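PDB 6OWG: ethanolamine utilization protein EutN/carboxysome structural protein Ccml from Halothece sp., which probably assembles into pentamers that cap the vertices of a bacterial microcompartment shell, as in carboxysomes. Local coordinates for residues 44-49 with 67-72. Numbering follows the deposited sequence.
Sequences ADPVGA and EYHQNR
Pro46 meets the side chains of Tyr68 and His69 with two neighbouring atoms of its rigid ring, which can thus serve two aromatic partners at once. Its CB comes to the edge of the tyrosine ring, near the ring plane, 3.4 Å from Tyr68 OH and 3.8 Å from Tyr68 CE2. Its CG lies 3.5 Å from His69 CE1, on an oblique approach to the imidazole. Ala44 CB reaches the same carbon, His69 CE1, at 3.6 Å; its single methyl fits beside the imidazole, where Leu74 touches both residues. Flat His69 also offers one face to Tyr68 CE2, 4.0 Å above it and offset toward the rim, while His69 NE2 lies at the tyrosine's edge. Tyr68 takes a chi1 of 38°, with CG between its backbone N and carbonyl carbon, sending the long ring toward Pro46.

Each loop is braced internally. Asp45 OD2 accepts Ala49 N through its syn lone pair and pairs with Lys23, tying Asp45 to Ala49. Arg72, last residue of the type I turn His69–Arg72, donates NE to Tyr68 O, 2.8 Å away, just before the turn.

The contact joins the loop leaving strand 39-44, whose Ala44 is hydrogen-bonded through its backbone to Ala76 and Val78, to the loop leading into strand 76-81, whose Met77 touches Pro46 and His69. Leu16 of a second subunit packs on Pro46 and Tyr68, placing this cluster of a proline and two aromatic rings of the OB-like barrel beside a subunit interface.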
ATOM      1  N   ALA D  44      13.729 -54.430  87.282  1.00  5.43           N
ATOM      2  CA  ALA D  44      14.463 -53.236  86.901  1.00  5.43           C
ATOM      3  C   ALA D  44      14.207 -52.126  87.910  1.00  5.43           C
ATOM      4  O   ALA D  44      13.141 -52.044  88.521  1.00  5.43           O
ATOM      5  CB  ALA D  44      14.053 -52.781  85.505  1.00  5.43           C
ATOM      6  N   ASP D  45      15.203 -51.259  88.086  1.00  7.14           N
ATOM      7  CA  ASP D  45      15.171 -50.220  89.112  1.00  7.14           C
ATOM      8  C   ASP D  45      15.506 -48.867  88.495  1.00  7.14           C
ATOM      9  O   ASP D  45      16.665 -48.429  88.530  1.00  7.14           O
ATOM     10  CB  ASP D  45      16.134 -50.560  90.244  1.00  7.14           C
ATOM     11  CG  ASP D  45      16.004 -49.624  91.415  1.00  7.14           C
ATOM     12  OD1 ASP D  45      15.023 -49.756  92.170  1.00  7.14           O
ATOM     13  OD2 ASP D  45      16.886 -48.761  91.588  1.00  7.14           O
ATOM     14  N   PRO D  46      14.519 -48.175  87.920  1.00  7.55           N
ATOM     15  CA  PRO D  46      14.773 -46.797  87.474  1.00  7.55           C
ATOM     16  C   PRO D  46      14.764 -45.803  88.618  1.00  7.55           C
ATOM     17  O   PRO D  46      15.531 -44.834  88.593  1.00  7.55           O
ATOM     18  CB  PRO D  46      13.625 -46.524  86.491  1.00  7.55           C
ATOM     19  CG  PRO D  46      12.913 -47.826  86.323  1.00  7.55           C
ATOM     20  CD  PRO D  46      13.169 -48.615  87.550  1.00  7.55           C
ATOM     21  N   VAL D  47      13.909 -46.011  89.611  1.00  7.60           N
ATOM     22  CA  VAL D  47      13.873 -45.203  90.821  1.00  7.60           C
ATOM     23  C   VAL D  47      14.909 -45.789  91.764  1.00  7.60           C
ATOM     24  O   VAL D  47      14.736 -46.915  92.240  1.00  7.60           O
ATOM     25  CB  VAL D  47      12.475 -45.221  91.459  1.00  7.60           C
ATOM     26  CG1 VAL D  47      12.447 -44.370  92.705  1.00  7.60           C
ATOM     27  CG2 VAL D  47      11.431 -44.777  90.462  1.00  7.60           C
ATOM     28  N   GLY D  48      15.970 -45.031  92.040  1.00  6.60           N
ATOM     29  CA  GLY D  48      17.165 -45.592  92.655  1.00  6.60           C
ATOM     30  C   GLY D  48      16.931 -46.061  94.079  1.00  6.60           C
ATOM     31  O   GLY D  48      16.803 -45.237  94.998  1.00  6.60           O
ATOM     32  N   ALA D  49      16.899 -47.375  94.280  1.00  6.25           N
ATOM     33  CA  ALA D  49      16.523 -47.983  95.547  1.00  6.25           C
ATOM     34  C   ALA D  49      17.656 -48.868  96.040  1.00  6.25           C
ATOM     35  O   ALA D  49      18.195 -49.675  95.278  1.00  6.25           O
ATOM     36  CB  ALA D  49      15.243 -48.806  95.399  1.00  6.25           C
ATOM     37  N   GLU D  67       9.223 -45.349  79.048  1.00 14.07           N
ATOM     38  CA  GLU D  67       9.759 -44.760  77.810  1.00 14.07           C
ATOM     39  C   GLU D  67      11.259 -44.977  77.585  1.00 14.07           C
ATOM     40  O   GLU D  67      11.786 -44.563  76.549  1.00 14.07           O
ATOM     41  CB  GLU D  67       9.434 -43.254  77.655  1.00 14.07           C
ATOM     42  CG  GLU D  67      10.303 -42.205  78.367  1.00 14.07           C
ATOM     43  CD  GLU D  67       9.666 -41.627  79.626  1.00 14.07           C
ATOM     44  OE1 GLU D  67       8.621 -42.143  80.075  1.00 14.07           O
ATOM     45  OE2 GLU D  67      10.226 -40.657  80.176  1.00 14.07           O
ATOM     46  N   TYR D  68      11.956 -45.626  78.516  1.00 12.54           N
ATOM     47  CA  TYR D  68      13.276 -46.166  78.225  1.00 12.54           C
ATOM     48  C   TYR D  68      13.358 -47.660  78.493  1.00 12.54           C
ATOM     49  O   TYR D  68      14.440 -48.240  78.360  1.00 12.54           O
ATOM     50  CB  TYR D  68      14.368 -45.436  79.014  1.00 12.54           C
ATOM     51  CG  TYR D  68      14.009 -45.040  80.427  1.00 12.54           C
ATOM     52  CD1 TYR D  68      13.633 -43.735  80.725  1.00 12.54           C
ATOM     53  CD2 TYR D  68      14.070 -45.960  81.466  1.00 12.54           C
ATOM     54  CE1 TYR D  68      13.312 -43.362  82.015  1.00 12.54           C
ATOM     55  CE2 TYR D  68      13.752 -45.596  82.762  1.00 12.54           C
ATOM     56  CZ  TYR D  68      13.373 -44.295  83.028  1.00 12.54           C
ATOM     57  OH  TYR D  68      13.054 -43.923  84.312  1.00 12.54           O
ATOM     58  N   HIS D  69      12.245 -48.288  78.869  1.00  9.74           N
ATOM     59  CA  HIS D  69      12.137 -49.735  78.972  1.00  9.74           C
ATOM     60  C   HIS D  69      11.190 -50.307  77.928  1.00  9.74           C
ATOM     61  O   HIS D  69      10.705 -51.427  78.096  1.00  9.74           O
ATOM     62  CB  HIS D  69      11.662 -50.139  80.366  1.00  9.74           C
ATOM     63  CG  HIS D  69      12.677 -49.930  81.443  1.00  9.74           C
ATOM     64  ND1 HIS D  69      12.371 -50.054  82.781  1.00  9.74           N
ATOM     65  CD2 HIS D  69      13.993 -49.621  81.385  1.00  9.74           C
ATOM     66  CE1 HIS D  69      13.455 -49.826  83.500  1.00  9.74           C
ATOM     67  NE2 HIS D  69      14.452 -49.559  82.678  1.00  9.74           N
ATOM     68  N   GLN D  70      10.930 -49.563  76.848  1.00 11.11           N
ATOM     69  CA  GLN D  70       9.785 -49.850  75.985  1.00 11.11           C
ATOM     70  C   GLN D  70       9.991 -51.105  75.149  1.00 11.11           C
ATOM     71  O   GLN D  70       9.063 -51.905  74.985  1.00 11.11           O
ATOM     72  CB  GLN D  70       9.504 -48.654  75.079  1.00 11.11           C
ATOM     73  CG  GLN D  70       8.565 -47.635  75.682  1.00 11.11           C
ATOM     74  CD  GLN D  70       8.281 -46.486  74.739  1.00 11.11           C
ATOM     75  OE1 GLN D  70       8.927 -46.347  73.701  1.00 11.11           O
ATOM     76  NE2 GLN D  70       7.306 -45.657  75.092  1.00 11.11           N
ATOM     77  N   ASN D  71      11.185 -51.293  74.603  1.00 10.53           N
ATOM     78  CA  ASN D  71      11.481 -52.457  73.782  1.00 10.53           C
ATOM     79  C   ASN D  71      12.440 -53.406  74.491  1.00 10.53           C
ATOM     80  O   ASN D  71      13.109 -54.221  73.852  1.00 10.53           O
ATOM     81  CB  ASN D  71      12.037 -52.022  72.430  1.00 10.53           C
ATOM     82  CG  ASN D  71      11.116 -51.054  71.712  1.00 10.53           C
ATOM     83  OD1 ASN D  71       9.928 -51.327  71.535  1.00 10.53           O
ATOM     84  ND2 ASN D  71      11.655 -49.914  71.305  1.00 10.53           N
ATOM     85  N   ARG D  72      12.511 -53.305  75.811  1.00  8.69           N
ATOM     86  CA  ARG D  72      13.345 -54.098  76.693  1.00  8.69           C
ATOM     87  C   ARG D  72      12.561 -55.282  77.240  1.00  8.69           C
ATOM     88  O   ARG D  72      11.393 -55.138  77.602  1.00  8.69           O
ATOM     89  CB  ARG D  72      13.857 -53.252  77.856  1.00  8.69           C
ATOM     90  CG  ARG D  72      14.746 -52.108  77.438  1.00  8.69           C
ATOM     91  CD  ARG D  72      15.457 -51.520  78.635  1.00  8.69           C
ATOM     92  NE  ARG D  72      16.237 -50.342  78.278  1.00  8.69           N
ATOM     93  CZ  ARG D  72      17.527 -50.368  77.968  1.00  8.69           C
ATOM     94  NH1 ARG D  72      18.157 -49.248  77.653  1.00  8.69           N
ATOM     95  NH2 ARG D  72      18.186 -51.516  77.970  1.00  8.69           N
TER